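Local coordinates for type IV secretion system protein VirB11 (PDB 2GZA), which hydrolyses ATP as a hexameric cytoplasmic ATPase of the VirB type IV secretion system of Brucella suis, a system linked to virulence, at residues C[153-158]-C[165-170]; C[147-152]-C[346-351]; C[85-90]-C[106-111]; C[75-80]-C[94-99]. All blocks are in the same frame, centred on the assembly; numbering follows the deposited sequence.

Contact 1 of 4, residues C[153-158]-C[165-170]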
loop_
_atom_site.group_PDB
_atom_site.type_symbol
_atom_site.label_atom_id
_atom_site.label_comp_id
_atom_site.label_asym_id
_atom_site.label_seq_id
_atom_site.Cartn_x
_atom_site.Cartn_y
_atom_site.Cartn_z
ATOM N N GLN C 153 -33.332 18.805 15.924
ATOM C CA GLN C 153 -33.801 18.544 17.277
ATOM C C GLN C 153 -35.289 18.202 17.264
ATOM O O GLN C 153 -35.757 17.458 18.124
ATOM C CB GLN C 153 -33.552 19.745 18.199
ATOM C CG GLN C 153 -32.084 20.142 18.393
ATOM C CD GLN C 153 -31.327 19.266 19.384
ATOM O OE1 GLN C 153 -31.823 18.221 19.818
ATOM N NE2 GLN C 153 -30.110 19.614 19.799
ATOM N N GLU C 154 -36.027 18.754 16.297
ATOM C CA GLU C 154 -37.420 18.359 16.078
ATOM C C GLU C 154 -37.499 16.893 15.657
ATOM O O GLU C 154 -38.291 16.127 16.203
ATOM C CB GLU C 154 -38.099 19.247 15.041
ATOM C CG GLU C 154 -39.516 18.802 14.724
ATOM C CD GLU C 154 -40.147 19.585 13.604
ATOM O OE1 GLU C 154 -39.561 20.600 13.167
ATOM O OE2 GLU C 154 -41.241 19.185 13.164
ATOM N N LEU C 155 -36.671 16.514 14.688
ATOM C CA LEU C 155 -36.572 15.128 14.246
ATOM C C LEU C 155 -36.128 14.196 15.363
ATOM O O LEU C 155 -36.690 13.113 15.541
ATOM C CB LEU C 155 -35.612 15.013 13.069
ATOM C CG LEU C 155 -36.224 15.267 11.703
ATOM C CD1 LEU C 155 -35.143 15.387 10.651
ATOM C CD2 LEU C 155 -37.217 14.168 11.366
ATOM N N LEU C 156 -35.125 14.631 16.114
ATOM C CA LEU C 156 -34.565 13.845 17.201
ATOM C C LEU C 156 -35.579 13.618 18.315
ATOM O O LEU C 156 -35.603 12.549 18.919
ATOM C CB LEU C 156 -33.296 14.509 17.733
ATOM C CG LEU C 156 -32.198 13.681 18.415
ATOM C CD1 LEU C 156 -31.942 12.334 17.735
ATOM C CD2 LEU C 156 -30.915 14.493 18.464
ATOM N N ALA C 157 -36.422 14.616 18.571
ATOM C CA ALA C 157 -37.496 14.485 19.559
ATOM C C ALA C 157 -38.570 13.491 19.115
ATOM O O ALA C 157 -39.030 12.680 19.921
ATOM C CB ALA C 157 -38.115 15.849 19.876
ATOM N N LEU C 158 -38.960 13.559 17.841
ATOM C CA LEU C 158 -39.946 12.636 17.271
ATOM C C LEU C 158 -39.483 11.186 17.352
ATOM O O LEU C 158 -40.274 10.296 17.678
ATOM C CB LEU C 158 -40.278 13.006 15.824
ATOM C CG LEU C 158 -41.267 14.153 15.601
ATOM C CD1 LEU C 158 -41.201 14.641 14.163
ATOM C CD2 LEU C 158 -42.686 13.742 15.966
ATOM N N MET C 165 -43.744 7.362 12.399
ATOM C CA MET C 165 -44.486 7.804 11.222
ATOM C C MET C 165 -44.278 9.297 10.943
ATOM O O MET C 165 -43.925 9.669 9.829
ATOM C CB MET C 165 -45.975 7.489 11.339
ATOM C CG MET C 165 -46.700 7.672 10.026
ATOM S SD MET C 165 -48.480 7.726 10.167
ATOM C CE MET C 165 -48.728 9.377 10.813
ATOM N N SER C 166 -44.492 10.132 11.958
ATOM C CA SER C 166 -44.226 11.571 11.866
ATOM C C SER C 166 -42.763 11.846 11.550
ATOM O O SER C 166 -42.449 12.748 10.775
ATOM C CB SER C 166 -44.592 12.281 13.167
ATOM O OG SER C 166 -45.990 12.411 13.317
ATOM N N PHE C 167 -41.879 11.061 12.157
ATOM C CA PHE C 167 -40.445 11.189 11.950
ATOM C C PHE C 167 -40.084 11.033 10.478
ATOM O O PHE C 167 -39.345 11.844 9.928
ATOM C CB PHE C 167 -39.689 10.160 12.804
ATOM C CG PHE C 167 -38.208 10.153 12.572
ATOM C CD1 PHE C 167 -37.375 10.964 13.323
ATOM C CD2 PHE C 167 -37.647 9.332 11.597
ATOM C CE1 PHE C 167 -36.000 10.965 13.103
ATOM C CE2 PHE C 167 -36.277 9.330 11.364
ATOM C CZ PHE C 167 -35.451 10.141 12.119
ATOM N N LEU C 168 -40.622 9.989 9.857
ATOM C CA LEU C 168 -40.333 9.686 8.468
ATOM C C LEU C 168 -40.910 10.731 7.531
ATOM O O LEU C 168 -40.227 11.145 6.591
ATOM C CB LEU C 168 -40.804 8.273 8.104
ATOM C CG LEU C 168 -40.056 7.105 8.765
ATOM C CD1 LEU C 168 -40.643 5.780 8.335
ATOM C CD2 LEU C 168 -38.568 7.130 8.474
ATOM N N ARG C 169 -42.144 11.167 7.798
ATOM C CA ARG C 169 -42.767 12.250 7.035
ATOM C C ARG C 169 -41.949 13.539 7.125
ATOM O O ARG C 169 -41.666 14.177 6.105
ATOM C CB ARG C 169 -44.201 12.520 7.493
ATOM C CG ARG C 169 -44.811 13.767 6.828
ATOM C CD ARG C 169 -46.242 14.032 7.242
ATOM N NE ARG C 169 -47.166 13.144 6.553
ATOM C CZ ARG C 169 -47.895 12.203 7.146
ATOM N NH1 ARG C 169 -47.836 12.021 8.463
ATOM N NH2 ARG C 169 -48.700 11.448 6.415
ATOM N N ARG C 170 -41.566 13.912 8.340
ATOM C CA ARG C 170 -40.767 15.114 8.545
ATOM C C ARG C 170 -39.401 15.021 7.881
ATOM O O ARG C 170 -38.951 15.986 7.261
ATOM C CB ARG C 170 -40.621 15.451 10.032
ATOM C CG ARG C 170 -41.860 16.100 10.664
ATOM C CD ARG C 170 -42.236 17.427 9.996
ATOM N NE ARG C 170 -41.366 18.532 10.394
ATOM C CZ ARG C 170 -41.108 19.611 9.653
ATOM N NH1 ARG C 170 -41.636 19.748 8.444
ATOM N NH2 ARG C 170 -40.304 20.551 10.123
#

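Contact 2 of 4, residues C[147-152]-C[346-351]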
loop_
_atom_site.group_PDB
_atom_site.type_symbol
_atom_site.label_atom_id
_atom_site.label_comp_id
_atom_site.label_asym_id
_atom_site.label_seq_id
_atom_site.Cartn_x
_atom_site.Cartn_y
_atom_site.Cartn_z
ATOM N N SER C 147 -22.384 25.155 15.325
ATOM C CA SER C 147 -21.762 23.961 15.893
ATOM C C SER C 147 -22.796 23.040 16.540
ATOM O O SER C 147 -22.509 21.874 16.827
ATOM C CB SER C 147 -20.709 24.361 16.932
ATOM O OG SER C 147 -19.877 25.413 16.461
ATOM N N LEU C 148 -23.989 23.579 16.772
ATOM C CA LEU C 148 -25.098 22.830 17.357
ATOM C C LEU C 148 -26.092 22.335 16.304
ATOM O O LEU C 148 -25.860 22.460 15.100
ATOM C CB LEU C 148 -25.817 23.672 18.417
ATOM C CG LEU C 148 -25.254 23.679 19.840
ATOM C CD1 LEU C 148 -25.766 24.890 20.624
ATOM C CD2 LEU C 148 -25.560 22.370 20.589
ATOM N N THR C 149 -27.193 21.767 16.790
ATOM C CA THR C 149 -28.243 21.196 15.957
ATOM C C THR C 149 -29.410 22.197 15.822
ATOM O O THR C 149 -29.957 22.661 16.823
ATOM C CB THR C 149 -28.709 19.846 16.553
ATOM O OG1 THR C 149 -27.576 19.084 16.985
ATOM C CG2 THR C 149 -29.474 19.037 15.538
ATOM N N PRO C 150 -29.740 22.566 14.576
ATOM C CA PRO C 150 -30.748 23.593 14.319
ATOM C C PRO C 150 -32.125 23.217 14.894
ATOM O O PRO C 150 -32.522 23.675 15.970
ATOM C CB PRO C 150 -30.797 23.646 12.785
ATOM C CG PRO C 150 -29.545 23.005 12.318
ATOM C CD PRO C 150 -29.190 21.985 13.349
ATOM N N PHE C 151 -32.821 22.376 14.126
ATOM C CA PHE C 151 -34.118 21.778 14.365
ATOM C C PHE C 151 -34.178 20.511 13.494
ATOM O O PHE C 151 -35.027 20.297 12.615
ATOM C CB PHE C 151 -35.254 22.744 14.068
ATOM N N GLU C 152 -33.135 19.761 13.822
ATOM C CA GLU C 152 -32.870 18.378 13.596
ATOM C C GLU C 152 -33.261 17.870 14.977
ATOM O O GLU C 152 -33.493 16.683 15.184
ATOM C CB GLU C 152 -31.375 18.086 13.365
ATOM C CG GLU C 152 -30.811 18.516 12.015
ATOM C CD GLU C 152 -29.291 18.368 11.941
ATOM O OE1 GLU C 152 -28.587 19.055 12.708
ATOM O OE2 GLU C 152 -28.801 17.571 11.111
ATOM N N ASP C 346 -28.536 9.956 13.598
ATOM C CA ASP C 346 -27.525 10.479 14.513
ATOM C C ASP C 346 -26.841 11.757 13.995
ATOM O O ASP C 346 -25.673 11.717 13.607
ATOM C CB ASP C 346 -26.501 9.380 14.826
ATOM C CG ASP C 346 -25.649 9.684 16.046
ATOM O OD1 ASP C 346 -25.931 10.658 16.782
ATOM O OD2 ASP C 346 -24.683 8.932 16.270
ATOM N N PRO C 347 -27.562 12.898 14.012
ATOM C CA PRO C 347 -27.021 14.168 13.505
ATOM C C PRO C 347 -25.850 14.662 14.350
ATOM O O PRO C 347 -25.035 15.462 13.888
ATOM C CB PRO C 347 -28.209 15.127 13.610
ATOM C CG PRO C 347 -29.096 14.529 14.634
ATOM C CD PRO C 347 -28.931 13.049 14.529
ATOM N N ASN C 348 -25.786 14.160 15.578
ATOM C CA ASN C 348 -24.702 14.436 16.502
ATOM C C ASN C 348 -23.358 13.862 16.060
ATOM O O ASN C 348 -22.318 14.405 16.408
ATOM C CB ASN C 348 -25.054 13.915 17.902
ATOM C CG ASN C 348 -25.829 14.935 18.732
ATOM O OD1 ASN C 348 -25.309 15.992 19.080
ATOM N ND2 ASN C 348 -27.067 14.607 19.066
ATOM N N THR C 349 -23.366 12.764 15.310
ATOM C CA THR C 349 -22.109 12.215 14.820
ATOM C C THR C 349 -21.786 12.844 13.480
ATOM O O THR C 349 -20.635 13.162 13.200
ATOM C CB THR C 349 -22.117 10.649 14.791
ATOM O OG1 THR C 349 -22.429 10.149 16.095
ATOM C CG2 THR C 349 -20.756 10.085 14.385
ATOM N N LYS C 350 -22.811 13.022 12.665
ATOM C CA LYS C 350 -22.666 13.859 11.498
ATOM C C LYS C 350 -21.969 15.151 11.963
ATOM O O LYS C 350 -20.978 15.564 11.379
ATOM C CB LYS C 350 -24.033 14.141 10.875
ATOM C CG LYS C 350 -23.969 14.880 9.574
ATOM C CD LYS C 350 -25.325 14.947 8.943
ATOM C CE LYS C 350 -25.328 15.957 7.829
ATOM N NZ LYS C 350 -26.372 15.646 6.846
ATOM N N ARG C 351 -22.456 15.734 13.053
ATOM C CA ARG C 351 -21.948 17.006 13.576
ATOM C C ARG C 351 -20.491 16.917 13.997
ATOM O O ARG C 351 -19.627 17.543 13.380
ATOM C CB ARG C 351 -22.798 17.481 14.751
ATOM C CG ARG C 351 -22.719 18.975 15.007
ATOM C CD ARG C 351 -23.632 19.743 14.068
ATOM N NE ARG C 351 -22.981 20.952 13.573
ATOM C CZ ARG C 351 -22.505 21.106 12.341
ATOM N NH1 ARG C 351 -22.619 20.136 11.443
ATOM N NH2 ARG C 351 -21.921 22.250 12.005
HETATM O O HOH W 1 -25.807 17.064 11.980
#

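Contact 3 of 4, residues C[85-90]-C[106-111]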
loop_
_atom_site.group_PDB
_atom_site.type_symbol
_atom_site.label_atom_id
_atom_site.label_comp_id
_atom_site.label_asym_id
_atom_site.label_seq_id
_atom_site.Cartn_x
_atom_site.Cartn_y
_atom_site.Cartn_z
ATOM N N ILE C 85 -26.125 10.763 -31.034
ATOM C CA ILE C 85 -27.143 10.348 -30.097
ATOM C C ILE C 85 -27.939 9.200 -30.738
ATOM O O ILE C 85 -28.970 9.396 -31.388
ATOM C CB ILE C 85 -28.066 11.506 -29.611
ATOM C CG1 ILE C 85 -29.038 10.988 -28.542
ATOM C CG2 ILE C 85 -28.811 12.151 -30.771
ATOM C CD1 ILE C 85 -29.350 11.995 -27.461
ATOM N N SER C 86 -27.386 8.022 -30.545
ATOM C CA SER C 86 -27.939 6.781 -31.013
ATOM C C SER C 86 -28.567 6.089 -29.823
ATOM O O SER C 86 -28.537 6.601 -28.700
ATOM C CB SER C 86 -26.846 5.895 -31.627
ATOM O OG SER C 86 -25.781 5.693 -30.712
ATOM N N ASP C 87 -29.137 4.916 -30.078
ATOM C CA ASP C 87 -29.747 4.075 -29.071
ATOM C C ASP C 87 -28.665 3.302 -28.282
ATOM O O ASP C 87 -28.964 2.680 -27.261
ATOM C CB ASP C 87 -30.834 3.218 -29.750
ATOM C CG ASP C 87 -30.948 1.821 -29.220
ATOM O OD1 ASP C 87 -30.684 0.875 -29.997
ATOM O OD2 ASP C 87 -31.318 1.666 -28.036
ATOM N N SER C 88 -27.399 3.384 -28.747
ATOM C CA SER C 88 -26.221 2.813 -28.056
ATOM C C SER C 88 -25.365 3.921 -27.412
ATOM O O SER C 88 -24.379 3.648 -26.729
ATOM C CB SER C 88 -25.399 1.941 -29.009
ATOM O OG SER C 88 -25.193 2.603 -30.251
ATOM N N ARG C 89 -25.790 5.164 -27.644
ATOM C CA ARG C 89 -25.218 6.345 -26.982
ATOM C C ARG C 89 -26.354 7.343 -26.716
ATOM O O ARG C 89 -26.527 8.317 -27.446
ATOM C CB ARG C 89 -24.097 6.963 -27.814
ATOM C CG ARG C 89 -22.762 6.243 -27.632
ATOM C CD ARG C 89 -21.647 6.812 -28.481
ATOM N NE ARG C 89 -20.364 6.206 -28.127
ATOM C CZ ARG C 89 -19.254 6.295 -28.856
ATOM N NH1 ARG C 89 -19.247 6.964 -30.003
ATOM N NH2 ARG C 89 -18.146 5.705 -28.435
ATOM N N PRO C 90 -27.144 7.081 -25.658
ATOM C CA PRO C 90 -28.373 7.818 -25.390
ATOM C C PRO C 90 -28.276 9.015 -24.435
ATOM O O PRO C 90 -29.287 9.669 -24.183
ATOM C CB PRO C 90 -29.281 6.738 -24.790
ATOM C CG PRO C 90 -28.348 5.602 -24.356
ATOM C CD PRO C 90 -26.949 6.006 -24.673
ATOM N N ARG C 106 -32.110 9.994 -24.242
ATOM C CA ARG C 106 -33.092 9.347 -25.112
ATOM C C ARG C 106 -33.424 7.890 -24.698
ATOM O O ARG C 106 -32.665 7.279 -23.946
ATOM C CB ARG C 106 -32.717 9.484 -26.597
ATOM C CG ARG C 106 -31.524 8.687 -27.049
ATOM C CD ARG C 106 -31.675 8.266 -28.499
ATOM N NE ARG C 106 -32.358 6.975 -28.618
ATOM C CZ ARG C 106 -32.910 6.506 -29.731
ATOM N NH1 ARG C 106 -32.879 7.215 -30.852
ATOM N NH2 ARG C 106 -33.504 5.319 -29.720
ATOM N N PRO C 107 -34.574 7.363 -25.175
ATOM C CA PRO C 107 -35.371 6.162 -24.877
ATOM C C PRO C 107 -34.831 4.807 -24.385
ATOM O O PRO C 107 -35.604 4.078 -23.756
ATOM C CB PRO C 107 -36.162 5.966 -26.150
ATOM C CG PRO C 107 -36.513 7.322 -26.480
ATOM C CD PRO C 107 -35.276 8.151 -26.198
ATOM N N PRO C 108 -33.595 4.392 -24.714
ATOM C CA PRO C 108 -33.286 3.258 -23.825
ATOM C C PRO C 108 -32.998 3.751 -22.399
ATOM O O PRO C 108 -33.479 3.155 -21.435
ATOM C CB PRO C 108 -32.066 2.598 -24.466
ATOM C CG PRO C 108 -31.447 3.672 -25.310
ATOM C CD PRO C 108 -32.534 4.662 -25.699
ATOM N N ALA C 109 -32.263 4.854 -22.274
ATOM C CA ALA C 109 -31.863 5.356 -20.964
ATOM C C ALA C 109 -32.945 6.151 -20.217
ATOM O O ALA C 109 -32.817 6.385 -19.020
ATOM C CB ALA C 109 -30.576 6.152 -21.072
ATOM N N CYS C 110 -33.997 6.562 -20.919
ATOM C CA CYS C 110 -35.157 7.194 -20.282
ATOM C C CYS C 110 -36.441 6.484 -20.703
ATOM O O CYS C 110 -36.424 5.685 -21.624
ATOM C CB CYS C 110 -35.235 8.685 -20.622
ATOM S SG CYS C 110 -35.783 9.059 -22.311
ATOM N N GLU C 111 -37.545 6.790 -20.026
ATOM C CA GLU C 111 -38.860 6.210 -20.310
ATOM C C GLU C 111 -39.154 6.180 -21.803
ATOM O O GLU C 111 -38.958 7.183 -22.496
ATOM C CB GLU C 111 -39.944 7.016 -19.589
ATOM C CG GLU C 111 -41.360 6.421 -19.604
ATOM C CD GLU C 111 -42.407 7.327 -18.944
ATOM O OE1 GLU C 111 -42.059 8.132 -18.063
ATOM O OE2 GLU C 111 -43.595 7.236 -19.307
#

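Contact 4 of 4, residues C[75-80]-C[94-99]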
loop_
_atom_site.group_PDB
_atom_site.type_symbol
_atom_site.label_atom_id
_atom_site.label_comp_id
_atom_site.label_asym_id
_atom_site.label_seq_id
_atom_site.Cartn_x
_atom_site.Cartn_y
_atom_site.Cartn_z
ATOM N N THR C 75 -30.303 14.797 -32.387
ATOM C CA THR C 75 -29.341 14.547 -33.456
ATOM C C THR C 75 -28.654 15.829 -33.913
ATOM O O THR C 75 -27.436 15.860 -34.086
ATOM C CB THR C 75 -29.987 13.833 -34.664
ATOM O OG1 THR C 75 -30.975 14.683 -35.258
ATOM C CG2 THR C 75 -30.626 12.510 -34.234
ATOM N N ALA C 76 -29.439 16.888 -34.089
ATOM C CA ALA C 76 -28.915 18.187 -34.501
ATOM C C ALA C 76 -27.888 18.720 -33.512
ATOM O O ALA C 76 -26.846 19.240 -33.925
ATOM C CB ALA C 76 -30.045 19.183 -34.707
ATOM N N THR C 77 -28.175 18.570 -32.220
ATOM C CA THR C 77 -27.268 19.030 -31.175
ATOM C C THR C 77 -26.008 18.172 -31.144
ATOM O O THR C 77 -24.908 18.691 -30.942
ATOM C CB THR C 77 -27.941 19.058 -29.786
ATOM O OG1 THR C 77 -28.300 17.731 -29.391
ATOM C CG2 THR C 77 -29.181 19.929 -29.804
ATOM N N ALA C 78 -26.179 16.867 -31.369
ATOM C CA ALA C 78 -25.064 15.923 -31.467
ATOM C C ALA C 78 -24.097 16.348 -32.564
ATOM O O ALA C 78 -22.900 16.497 -32.323
ATOM C CB ALA C 78 -25.581 14.508 -31.728
ATOM N N ARG C 79 -24.641 16.556 -33.762
ATOM C CA ARG C 79 -23.885 17.010 -34.935
ATOM C C ARG C 79 -23.138 18.316 -34.707
ATOM O O ARG C 79 -22.086 18.540 -35.297
ATOM C CB ARG C 79 -24.823 17.265 -36.111
ATOM C CG ARG C 79 -25.520 16.062 -36.697
ATOM C CD ARG C 79 -26.508 16.551 -37.736
ATOM N NE ARG C 79 -27.609 15.622 -37.969
ATOM C CZ ARG C 79 -28.830 15.990 -38.349
ATOM N NH1 ARG C 79 -29.126 17.274 -38.526
ATOM N NH2 ARG C 79 -29.765 15.072 -38.538
ATOM N N PHE C 80 -23.713 19.186 -33.882
ATOM C CA PHE C 80 -23.146 20.503 -33.604
ATOM C C PHE C 80 -21.855 20.385 -32.796
ATOM O O PHE C 80 -20.975 21.247 -32.880
ATOM C CB PHE C 80 -24.190 21.372 -32.897
ATOM C CG PHE C 80 -23.818 22.824 -32.791
ATOM C CD1 PHE C 80 -23.661 23.610 -33.930
ATOM C CD2 PHE C 80 -23.650 23.415 -31.548
ATOM C CE1 PHE C 80 -23.320 24.956 -33.831
ATOM C CE2 PHE C 80 -23.310 24.758 -31.438
ATOM C CZ PHE C 80 -23.148 25.532 -32.583
ATOM N N ALA C 94 -24.033 18.996 -24.195
ATOM C CA ALA C 94 -23.605 19.968 -25.198
ATOM C C ALA C 94 -23.742 21.408 -24.725
ATOM O O ALA C 94 -24.489 21.708 -23.793
ATOM C CB ALA C 94 -24.372 19.771 -26.497
ATOM N N ILE C 95 -22.994 22.290 -25.380
ATOM C CA ILE C 95 -23.090 23.723 -25.164
ATOM C C ILE C 95 -23.627 24.344 -26.446
ATOM O O ILE C 95 -22.989 24.269 -27.496
ATOM C CB ILE C 95 -21.734 24.330 -24.782
ATOM C CG1 ILE C 95 -21.390 23.927 -23.346
ATOM C CG2 ILE C 95 -21.763 25.854 -24.942
ATOM C CD1 ILE C 95 -19.924 24.117 -22.959
ATOM N N LEU C 96 -24.825 24.920 -26.363
ATOM C CA LEU C 96 -25.510 25.472 -27.532
ATOM C C LEU C 96 -24.936 26.834 -27.977
ATOM O O LEU C 96 -24.204 27.482 -27.224
ATOM C CB LEU C 96 -27.017 25.584 -27.259
ATOM C CG LEU C 96 -27.883 24.322 -27.126
ATOM C CD1 LEU C 96 -29.292 24.665 -26.667
ATOM C CD2 LEU C 96 -27.941 23.507 -28.405
ATOM N N PRO C 97 -25.271 27.267 -29.209
ATOM C CA PRO C 97 -24.746 28.493 -29.844
ATOM C C PRO C 97 -24.833 29.759 -29.001
ATOM O O PRO C 97 -23.912 30.576 -29.041
ATOM C CB PRO C 97 -25.645 28.653 -31.082
ATOM C CG PRO C 97 -26.128 27.289 -31.391
ATOM C CD PRO C 97 -26.227 26.559 -30.087
ATOM N N MET C 98 -25.931 29.919 -28.266
ATOM C CA MET C 98 -26.123 31.092 -27.412
ATOM C C MET C 98 -25.559 30.894 -25.998
ATOM O O MET C 98 -25.740 31.760 -25.139
ATOM C CB MET C 98 -27.603 31.526 -27.370
ATOM C CG MET C 98 -28.340 31.691 -28.730
ATOM S SD MET C 98 -27.886 33.087 -29.834
ATOM C CE MET C 98 -28.540 34.521 -28.991
ATOM N N GLY C 99 -24.889 29.763 -25.766
ATOM C CA GLY C 99 -24.177 29.516 -24.510
ATOM C C GLY C 99 -24.868 28.582 -23.545
ATOM O O GLY C 99 -24.291 28.218 -22.515
#

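Contact 1 of 4, residues C[153-158]-C[165-170]
Helices 153-160 and 164-173 form an antiparallel helical hairpin, and Glu154, Leu155 and Leu158 meet Phe167 and Arg170 across it. The short axes come within 9.1 Å of each other and their directions differ by 155°. On the polar flank Arg170 grips Glu154 side-on in a two-bond salt bridge: NE reaches OE2 at 2.8 Å and NH2 reaches OE1 at 3.1 Å. The second bond is the straighter (162°), NH2 meeting OE1 on the syn side, while NE comes to OE2 from farther above the carboxylate plane. Glu154 gets there with an extended chain, while Arg170 bends at its second and third torsions toward the acid. Deeper in, Leu155 CD2 lies over one face of the Phe167 ring, 4.2 Å from its centroid, a CH-pi contact. Leu155 O lies at the edge of the same ring, in its plane. Phe167 also touches Val343 and Val324 of strands 339-345 and 324-331, and Tyr345 adds an edge-to-face ring, so the hairpin packs against the ATPase-domain sheet. Arg169 pairs with Glu198 and with Glu130 of a second subunit. The two methyls of Leu158 divide between neighbours: CD2 is 3.7 Å from Ser166 CB, and CD1 is 3.8 Å from Arg170 CG.

Contact 2 of 4, residues C[147-152]-C[346-351]
Glu152 lays its carboxylate end against the pyrrolidine of Pro347, with OE2 3.5 Å from Pro347 CB, the two side chains running alongside in opposite senses. Pro347 is the first residue of the C-terminal helix 347-355, so the loop leading into helix 153-160 rests on a helix N-terminus. Asp346 holds the N-cap position there, its OD2 accepting from Thr349 OG1 at 2.6 Å and its backbone O from the amides of Thr349 and Lys350. A water links the two segments: it is placed to donate to Pro347 O at 2.6 Å and to Glu152 OE2 at 3.2 Å, though with more acceptors nearby than protons. Lys350 NZ lies 5.3 Å from Glu152 OE2 and may steady the acid without touching it; Lys350 itself forms a salt bridge with Asp323. One helical turn beyond Pro347, Arg351 has CG anti to its backbone N (chi1 -157°), and the chain, bent at chi2 and chi3, runs alongside the carbonyl oxygens of Ser147 and Leu148. Its NH2 also makes a weak bond to Lys146 O. The direct polar link is equally slack: Arg351 NE to Ser147 O spans 3.4 Å with an N-H...O angle of 133°, the oxygen near the guanidinium plane.

Contact 3 of 4, residues C[85-90]-C[106-111]
Arg106 has CG between its own backbone N and carbonyl carbon (chi1 70°), and a further bend at chi3 (-89°) carries the chain back across the 85-90 loop. Ile85, with CG1 anti to the backbone N (chi1 -176°), meets it on the way: Ile85 CG1 lies 3.7 Å from Arg106 CG. Beyond that point the guanidinium lies flat over the loop, with Asp87 CB under one face and 3.4 Å from Arg106 NH2. The acid end of Asp87 turns elsewhere; its OD2 is 4.6 Å from Arg106 NH2 and well out of the guanidinium plane, while Pro108 CG is 3.4 Å from that same OD2. Pro90 packs beside these groups, its CG 3.8 Å from Pro108 CG and its CB 4.0 Å from Ala109 CB.

One backbone bond crosses, in the same register as the Ala94-Ile102 pair: Arg106 N donates to Pro90 O at 2.8 Å. Because Ala94 pairs with Ile102 farther along, this bond extends the antiparallel pairing of strands 91-95 and 101-105 beyond their ends. The 106-111 loop then leaves the N-terminal sheet, and Ala109 bonds through its backbone to Phe226 of strand 222-226, tying this corner to the parallel sheet. Chemically, the loops are held by one directed amide-carbonyl bond and by apolar packing of Ile85, Ala109, two prolines and the arginine's methylenes. The pairing of Asp87 with Arg106 can be no more than a general electrostatic attraction, since no N-H points at the acid.

Contact 4 of 4, residues C[75-80]-C[94-99]
Phe80 meets the chain just past strand 91-95 with the far end of its ring. Its CZ is 3.7 Å from Pro97 CG and its CE2 equally close to Pro97 CD. Ile95 O lies at the edge of the aromatic ring, in its plane, 4.0 Å from Phe80 CE2. One helical turn earlier, Thr77 CG2 touches Leu96 CD2 at 4.0 Å. These are sparse van der Waals contacts, and the 215 Å² buried in total agrees with that.

In the next shell, torsions and turns set the partners. Phe80 has CG anti to the backbone N (chi1 -169°), which extends the ring from the helix toward the proline. In Thr77 the methyl faces the leucine while OG1 turns back to its own helix and bonds to Gly74 O. On the other side, a type I turn from Leu96 to Gly99 is closed by Gly99 N to Leu96 O at 2.8 Å, and it holds Pro97 at the corner beside the phenyl ring. Farther out, Val22 of helix 13-26 touches both Thr77 and Leu96, Ala19 of that helix meets Phe80, and Ile104 of strand 101-105 lies against Thr77. Helix 67-81 thus packs on the edge hairpin of strands 91-95 and 101-105, an alpha-on-beta layer on the antiparallel sheet of the N-terminal domain of this VirB11 ATPase.

How the contacts relate
The four contacts form two pairs at opposite sides of the chain's centre. Contacts 3 and 4, centres about 17 Å apart, belong to the N-terminal domain: contact 4 uses helix 67-81 and strand 91-95; contact 3 joins the loops flanking strands 91-95 and 101-105. Their segments alternate along the sequence, and Ile85 packs on Thr75 and Ala78. Contacts 1 and 2, centres about 14 Å apart, come later, at the ATPase domain: segment 147-152 runs directly into helix 153-160, and the start of helix 347-355 packs against that helix, Leu156 touching Pro347 and Asn348. Centres of different pairs lie 40 to 46 Å apart, so the pairs pack independently, contact 2 bringing the C-terminal helix back to a segment 194 residues earlier.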